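Local coordinates for protein PKS (Streptomyces albus, PDB 4OQJ) that probably acts as a ketosynthase in an antibiotic-producing polyketide synthase, joining acyl units carried on phosphopantetheine by carbon-carbon condensation, at residues A[252-257]-A[369-374]; A[545-550]-A[616-621]. All blocks are in the same frame, centred on the assembly; numbering follows the deposited sequence. Where two conformers were deposited one is given.

In the fold
Both contacts close loops in series along the chain, neither enclosing nor crossing the other. From the N terminus, contact 1 comes first: residues 252-257, in the loop leading into strand 259-267, meet residues 369-374, in the loop between helices 366-369 and 376-390, closing a loop of 111 residues within the ketosynthase. Contact 2 follows farther along the chain. There strands 547-549 and 617-618 pair side by side, closing a shorter, largely helical loop of 65 residues in a small parallel sheet. The two lie on opposite sides of the chain's centre, their own centres about 63 Å apart and their nearest atoms about 46 Å apart.

Contact 1: residues A[252-257]-A[369-374]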
ATOM      1  N   GLN A 252      16.256 -21.626 -19.144  1.00 25.42           N
ATOM      2  CA  GLN A 252      15.390 -22.647 -18.566  1.00 25.79           C
ATOM      3  C   GLN A 252      14.919 -22.285 -17.159  1.00 26.88           C
ATOM      4  O   GLN A 252      14.642 -23.168 -16.349  1.00 25.98           O
ATOM      5  CB  GLN A 252      16.108 -23.991 -18.523  1.00 31.62           C
ATOM      6  CG  GLN A 252      16.184 -24.715 -19.842  1.00 44.32           C
ATOM      7  CD  GLN A 252      16.806 -26.097 -19.683  1.00 62.19           C
ATOM      8  OE1 GLN A 252      17.992 -26.228 -19.361  1.00 67.12           O
ATOM      9  NE2 GLN A 252      15.998 -27.131 -19.875  1.00 71.58           N
ATOM     10  N   GLY A 253      14.813 -20.992 -16.869  1.00 24.60           N
ATOM     11  CA  GLY A 253      14.303 -20.555 -15.584  1.00 22.30           C
ATOM     12  C   GLY A 253      15.355 -20.001 -14.645  1.00 19.51           C
ATOM     13  O   GLY A 253      16.486 -19.710 -15.040  1.00 20.55           O
ATOM     14  N   THR A 254      14.977 -19.857 -13.381  1.00 20.26           N
ATOM     15  CA  THR A 254      15.764 -19.065 -12.446  1.00 21.62           C
ATOM     16  C   THR A 254      15.937 -19.862 -11.159  1.00 21.16           C
ATOM     17  O   THR A 254      15.594 -21.035 -11.108  1.00 24.48           O
ATOM     18  CB  THR A 254      15.083 -17.687 -12.190  1.00 21.81           C
ATOM     19  OG1 THR A 254      15.952 -16.818 -11.458  1.00 22.97           O
ATOM     20  CG2 THR A 254      13.773 -17.847 -11.429  1.00 18.06           C
ATOM     21  N   VAL A 255      16.509 -19.229 -10.146  1.00 19.78           N
ATOM     22  CA  VAL A 255      16.679 -19.822  -8.822  1.00 20.04           C
ATOM     23  C   VAL A 255      16.121 -18.835  -7.826  1.00 18.24           C
ATOM     24  O   VAL A 255      16.410 -17.648  -7.905  1.00 17.29           O
ATOM     25  CB  VAL A 255      18.150 -20.091  -8.464  1.00 28.09           C
ATOM     26  CG1 VAL A 255      18.250 -20.878  -7.160  1.00 31.34           C
ATOM     27  CG2 VAL A 255      18.801 -20.837  -9.544  1.00 35.74           C
ATOM     28  N   ILE A 256      15.338 -19.289  -6.889  1.00 16.76           N
ATOM     29  CA  ILE A 256      14.829 -18.437  -5.869  1.00 22.91           C
ATOM     30  C   ILE A 256      15.966 -17.969  -5.002  1.00 24.35           C
ATOM     31  O   ILE A 256      16.821 -18.727  -4.702  1.00 33.15           O
ATOM     32  CB  ILE A 256      13.721 -19.108  -5.067  1.00 37.66           C
ATOM     33  CG1 ILE A 256      12.736 -18.051  -4.636  1.00 42.49           C
ATOM     34  CG2 ILE A 256      14.254 -19.976  -3.950  1.00 50.49           C
ATOM     35  CD1 ILE A 256      12.081 -17.472  -5.846  1.00 49.92           C
ATOM     36  N   GLY A 257      15.988 -16.721  -4.653  1.00 17.93           N
ATOM     37  CA  GLY A 257      17.045 -16.217  -3.796  1.00 16.73           C
ATOM     38  C   GLY A 257      16.534 -15.576  -2.532  1.00 14.98           C
ATOM     39  O   GLY A 257      15.320 -15.389  -2.332  1.00 14.54           O
ATOM     40  N   VAL A 369      22.231 -13.022  -8.889  1.00 17.75           N
ATOM     41  CA  VAL A 369      21.835 -13.399  -7.530  1.00 15.49           C
ATOM     42  C   VAL A 369      20.559 -14.227  -7.454  1.00 16.82           C
ATOM     43  O   VAL A 369      20.100 -14.552  -6.356  1.00 16.80           O
ATOM     44  CB  VAL A 369      21.646 -12.142  -6.626  1.00 13.11           C
ATOM     45  CG1 VAL A 369      22.934 -11.348  -6.531  1.00 14.73           C
ATOM     46  CG2 VAL A 369      20.488 -11.259  -7.127  1.00 14.21           C
ATOM     47  N   GLY A 370      20.003 -14.586  -8.607  1.00 17.06           N
ATOM     48  CA  GLY A 370      18.713 -15.255  -8.664  1.00 17.81           C
ATOM     49  C   GLY A 370      17.526 -14.327  -8.446  1.00 17.10           C
ATOM     50  O   GLY A 370      17.650 -13.110  -8.433  1.00 15.84           O
ATOM     51  N   HIS A 371      16.374 -14.947  -8.248  1.00 15.15           N
ATOM     52  CA  HIS A 371      15.088 -14.293  -8.161  1.00 13.30           C
ATOM     53  C   HIS A 371      14.753 -14.076  -6.694  1.00 13.70           C
ATOM     54  O   HIS A 371      14.377 -15.021  -6.007  1.00 12.60           O
ATOM     55  CB  HIS A 371      14.029 -15.166  -8.863  1.00 10.80           C
ATOM     56  CG  HIS A 371      12.701 -14.503  -9.036  1.00 14.21           C
ATOM     57  ND1 HIS A 371      12.263 -13.480  -8.227  1.00 14.51           N
ATOM     58  CD2 HIS A 371      11.707 -14.724  -9.937  1.00 16.26           C
ATOM     59  CE1 HIS A 371      11.058 -13.094  -8.615  1.00 15.90           C
ATOM     60  NE2 HIS A 371      10.698 -13.834  -9.647  1.00 14.51           N
ATOM     61  N   LEU A 372      14.883 -12.834  -6.219  1.00 10.81           N
ATOM     62  CA  LEU A 372      14.672 -12.525  -4.797  1.00 11.49           C
ATOM     63  C   LEU A 372      13.212 -12.315  -4.425  1.00 11.46           C
ATOM     64  O   LEU A 372      12.898 -11.786  -3.350  1.00 12.56           O
ATOM     65  CB  LEU A 372      15.496 -11.288  -4.409  1.00 13.12           C
ATOM     66  CG  LEU A 372      16.910 -11.564  -3.873  1.00 20.36           C
ATOM     67  CD1 LEU A 372      17.639 -12.524  -4.732  1.00 16.43           C
ATOM     68  CD2 LEU A 372      17.718 -10.281  -3.750  1.00 21.28           C
ATOM     69  N   ASP A 373      12.316 -12.735  -5.304  1.00 13.08           N
ATOM     70  CA  ASP A 373      10.899 -12.809  -4.960  1.00 14.62           C
ATOM     71  C   ASP A 373      10.382 -11.417  -4.536  1.00 11.67           C
ATOM     72  O   ASP A 373      10.461 -10.483  -5.324  1.00 12.23           O
ATOM     73  CB  ASP A 373      10.704 -13.857  -3.869  1.00 19.04           C
ATOM     74  CG  ASP A 373       9.262 -14.272  -3.702  1.00 28.69           C
ATOM     75  OD1 ASP A 373       8.769 -15.022  -4.565  1.00 38.47           O
ATOM     76  OD2 ASP A 373       8.635 -13.856  -2.702  1.00 29.55           O
ATOM     77  N   THR A 374       9.889 -11.254  -3.309  1.00 10.93           N
ATOM     78  CA  THR A 374       9.404  -9.954  -2.844  0.59 12.00           C
ATOM     79  C   THR A 374      10.449  -8.850  -3.010  1.00  9.69           C
ATOM     80  O   THR A 374      10.115  -7.686  -3.278  1.00 12.15           O
ATOM     81  CB  THR A 374       8.991 -10.053  -1.354  0.59 16.75           C
ATOM     82  OG1 THR A 374       8.331 -11.306  -1.128  0.59 21.60           O
ATOM     83  CG2 THR A 374       8.071  -8.916  -0.954  0.59 11.80           C
TER
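Thr254 and Ile256 lean on His371 while the backbone of Val255 and Gly257 holds it. The main-chain N of His371 gives an almost straight hydrogen bond to Val255 O (2.7 Å), and its carbonyl O accepts one from Gly257 N (2.7 Å) that arrives from above the carbonyl plane, 54° out of it. His371 is thus gripped through both its amide and its carbonyl in a single isolated bridge.

The imidazole swings out with CG anti to the backbone N (chi1 -171°). Thr254 OG1 is likewise anti to its own N (chi1 -170°), which brings the hydroxyl to 3.6 Å from His371 CB and sends the methyl to the ring margin, with Thr254 CG2 lying 4.0 Å from His371 CD2 near the ring plane. That hydroxyl is buried without any polar partner in the model. Ile256 starts off away from the partner segment, yet its chain turns back, and Ile256 CD1 ends 3.4 Å from His371 O. Leu372 returns in the same manner, laying CD1 against Gly257 CA at 3.9 Å, a bare backbone surface. Gly370, at positive phi, turns the chain out of helix 366-369 just ahead of the histidine.

Ring rotation is restrained from within the same loop, where Asp373 N donates to His371 ND1 (3.0 Å), somewhat tilted from the ring plane. At its other nitrogen, NE2 hydrogen-bonds a glycerol molecule, probably from crystallisation. His371 follows a Val-Gly pair, as does the histidine of the Cys-His-His active site in ketosynthases of the thiolase fold, and it probably occupies that site here.

Contact 2: residues A[545-550]-A[616-621]; sequences RPVVEL and PVVAAD
Val548 exchanges backbone bonds with both ends of the Pro616-Val618 run, giving two parallel strands in register. Val548 N donates to Pro616 O (2.8 Å), Val548 O accepts from Val618 N (2.8 Å), and Leu550 N then closes on Val618 O (2.7 Å). Val548 therefore faces its opposite number, Val617, while Glu549 faces Val618, whose amide and carbonyl are both used.

Side chains pack beside these bonds. On the face of Val548 and Val617 the two valines cross obliquely and touch closely through their CG2 methyls, 3.5 Å apart. Val548 CG2 reaches this place because it sits between its backbone N and carbonyl carbon (CG1 chi1 -64°), where it also lies against Pro616 O. One residue earlier, Val547 spreads its methyls over two partners. Its CG1 lies 4.0 Å from Pro616 CG, crossing the proline at about a right angle, and its CG2 meets Val618 CG2 at 3.8 Å. Leu550 CB packs more loosely beside Ala619 CB (4.4 Å).

Past the last direct bond the strands part. Two waters lie within hydrogen-bonding distance of Leu550 O and probably donate to it, though each has other acceptors in reach; one accepts from Ala620 N and the other from Asp621 N, which would extend the link between the strands through water.

Around this pair, Val547 and Glu549 use their other backbone edge to bond strand 648-650, making 547-549 the middle strand of three. Helix 594-610 rests on Leu550 and Val617 through Phe598, Gln601 and Ala605, while Leu671 of helix 660-673 packs on Pro546 and Val548.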
ATOM      1  N   ARG A 545      29.438  11.664  34.908  1.00 59.20           N
ATOM      2  CA  ARG A 545      29.056  12.903  34.239  1.00 69.22           C
ATOM      3  C   ARG A 545      29.973  14.018  34.743  1.00 75.33           C
ATOM      4  O   ARG A 545      30.153  14.168  35.953  1.00 76.00           O
ATOM      5  CB  ARG A 545      27.587  13.241  34.502  1.00 69.98           C
ATOM      6  N   PRO A 546      30.566  14.798  33.825  1.00 72.36           N
ATOM      7  CA  PRO A 546      31.621  15.709  34.266  1.00 64.42           C
ATOM      8  C   PRO A 546      31.108  17.111  34.562  1.00 44.54           C
ATOM      9  O   PRO A 546      29.971  17.448  34.218  1.00 35.77           O
ATOM     10  CB  PRO A 546      32.567  15.723  33.067  1.00 70.00           C
ATOM     11  CG  PRO A 546      31.653  15.481  31.870  1.00 68.65           C
ATOM     12  CD  PRO A 546      30.317  14.962  32.384  1.00 70.38           C
ATOM     13  N   VAL A 547      31.945  17.907  35.209  1.00 40.86           N
ATOM     14  CA  VAL A 547      31.662  19.316  35.433  1.00 37.94           C
ATOM     15  C   VAL A 547      32.725  20.112  34.690  1.00 32.84           C
ATOM     16  O   VAL A 547      33.808  19.583  34.430  1.00 32.42           O
ATOM     17  CB  VAL A 547      31.654  19.678  36.942  1.00 43.12           C
ATOM     18  CG1 VAL A 547      30.661  18.809  37.686  1.00 46.28           C
ATOM     19  CG2 VAL A 547      33.039  19.527  37.565  1.00 36.98           C
ATOM     20  N   VAL A 548      32.417  21.355  34.318  1.00 27.16           N
ATOM     21  CA  VAL A 548      33.445  22.242  33.790  1.00 25.26           C
ATOM     22  C   VAL A 548      33.907  23.134  34.919  1.00 29.74           C
ATOM     23  O   VAL A 548      33.100  23.641  35.692  1.00 34.22           O
ATOM     24  CB  VAL A 548      32.964  23.093  32.588  1.00 23.88           C
ATOM     25  CG1 VAL A 548      32.605  22.189  31.403  1.00 23.08           C
ATOM     26  CG2 VAL A 548      31.801  23.982  32.954  1.00 24.60           C
ATOM     27  N   GLU A 549      35.221  23.298  35.019  1.00 32.59           N
ATOM     28  CA  GLU A 549      35.819  24.047  36.111  1.00 37.12           C
ATOM     29  C   GLU A 549      36.352  25.373  35.631  1.00 30.59           C
ATOM     30  O   GLU A 549      37.172  25.435  34.715  1.00 30.97           O
ATOM     31  CB  GLU A 549      36.941  23.248  36.758  1.00 49.34           C
ATOM     32  CG  GLU A 549      36.475  21.928  37.328  1.00 65.92           C
ATOM     33  CD  GLU A 549      37.317  21.465  38.498  1.00 82.99           C
ATOM     34  OE1 GLU A 549      38.394  22.058  38.735  1.00 93.25           O
ATOM     35  OE2 GLU A 549      36.897  20.509  39.185  1.00 84.27           O
ATOM     36  N   LEU A 550      35.863  26.436  36.248  1.00 30.57           N
ATOM     37  CA  LEU A 550      36.375  27.765  35.985  1.00 31.58           C
ATOM     38  C   LEU A 550      37.458  28.041  37.009  1.00 36.71           C
ATOM     39  O   LEU A 550      37.173  28.262  38.191  1.00 35.60           O
ATOM     40  CB  LEU A 550      35.258  28.805  36.054  1.00 30.78           C
ATOM     41  CG  LEU A 550      35.656  30.222  35.644  1.00 33.16           C
ATOM     42  CD1 LEU A 550      34.480  30.910  34.990  1.00 31.92           C
ATOM     43  CD2 LEU A 550      36.130  31.012  36.857  1.00 38.64           C
ATOM     44  N   PRO A 616      27.507  21.072  34.920  1.00 29.12           N
ATOM     45  CA  PRO A 616      27.652  22.175  35.879  1.00 28.17           C
ATOM     46  C   PRO A 616      28.963  22.934  35.731  1.00 25.91           C
ATOM     47  O   PRO A 616      30.003  22.344  35.421  1.00 24.87           O
ATOM     48  CB  PRO A 616      27.598  21.473  37.245  1.00 31.62           C
ATOM     49  CG  PRO A 616      26.924  20.186  36.997  1.00 34.86           C
ATOM     50  CD  PRO A 616      27.261  19.782  35.590  1.00 32.72           C
ATOM     51  N   VAL A 617      28.887  24.243  35.942  1.00 24.32           N
ATOM     52  CA  VAL A 617      30.057  25.089  36.034  1.00 25.84           C
ATOM     53  C   VAL A 617      30.445  25.190  37.498  1.00 28.63           C
ATOM     54  O   VAL A 617      29.640  25.619  38.325  1.00 32.09           O
ATOM     55  CB  VAL A 617      29.801  26.499  35.457  1.00 30.60           C
ATOM     56  CG1 VAL A 617      31.016  27.400  35.653  1.00 31.59           C
ATOM     57  CG2 VAL A 617      29.440  26.414  33.977  1.00 34.28           C
ATOM     58  N   VAL A 618      31.675  24.787  37.811  1.00 29.84           N
ATOM     59  CA  VAL A 618      32.238  24.952  39.153  1.00 32.00           C
ATOM     60  C   VAL A 618      33.249  26.101  39.177  1.00 33.09           C
ATOM     61  O   VAL A 618      34.241  26.102  38.437  1.00 35.61           O
ATOM     62  CB  VAL A 618      32.919  23.655  39.639  1.00 35.95           C
ATOM     63  CG1 VAL A 618      33.502  23.832  41.048  1.00 38.99           C
ATOM     64  CG2 VAL A 618      31.929  22.512  39.630  1.00 41.00           C
ATOM     65  N   ALA A 619      32.978  27.084  40.026  1.00 31.53           N
ATOM     66  CA  ALA A 619      33.904  28.181  40.286  1.00 31.86           C
ATOM     67  C   ALA A 619      34.255  28.185  41.774  1.00 36.75           C
ATOM     68  O   ALA A 619      33.583  28.838  42.576  1.00 36.75           O
ATOM     69  CB  ALA A 619      33.296  29.520  39.871  1.00 32.22           C
ATOM     70  N   ALA A 620      35.315  27.465  42.129  1.00 38.44           N
ATOM     71  CA  ALA A 620      35.623  27.177  43.531  1.00 43.29           C
ATOM     72  C   ALA A 620      36.378  28.301  44.250  1.00 51.50           C
ATOM     73  O   ALA A 620      36.315  28.401  45.475  1.00 59.50           O
ATOM     74  CB  ALA A 620      36.413  25.890  43.616  1.00 42.35           C
ATOM     75  N   ASP A 621      37.072  29.147  43.489  1.00 49.31           N
ATOM     76  CA  ASP A 621      37.909  30.207  44.047  1.00 48.05           C
ATOM     77  C   ASP A 621      37.595  31.563  43.404  1.00 43.65           C
ATOM     78  O   ASP A 621      38.138  31.901  42.349  1.00 43.13           O
ATOM     79  CB  ASP A 621      39.388  29.862  43.851  1.00 54.81           C
ATOM     80  CG  ASP A 621      40.320  30.950  44.367  1.00 65.82           C
ATOM     81  OD1 ASP A 621      39.898  31.744  45.238  1.00 69.27           O
ATOM     82  OD2 ASP A 621      41.478  31.011  43.902  1.00 70.77           O
TER
HETATM   83  O   HOH W   1      36.986  29.539  40.597  1.00 35.70           O
HETATM   84  O   HOH W   2      37.067  26.062  40.217  1.00 44.29           O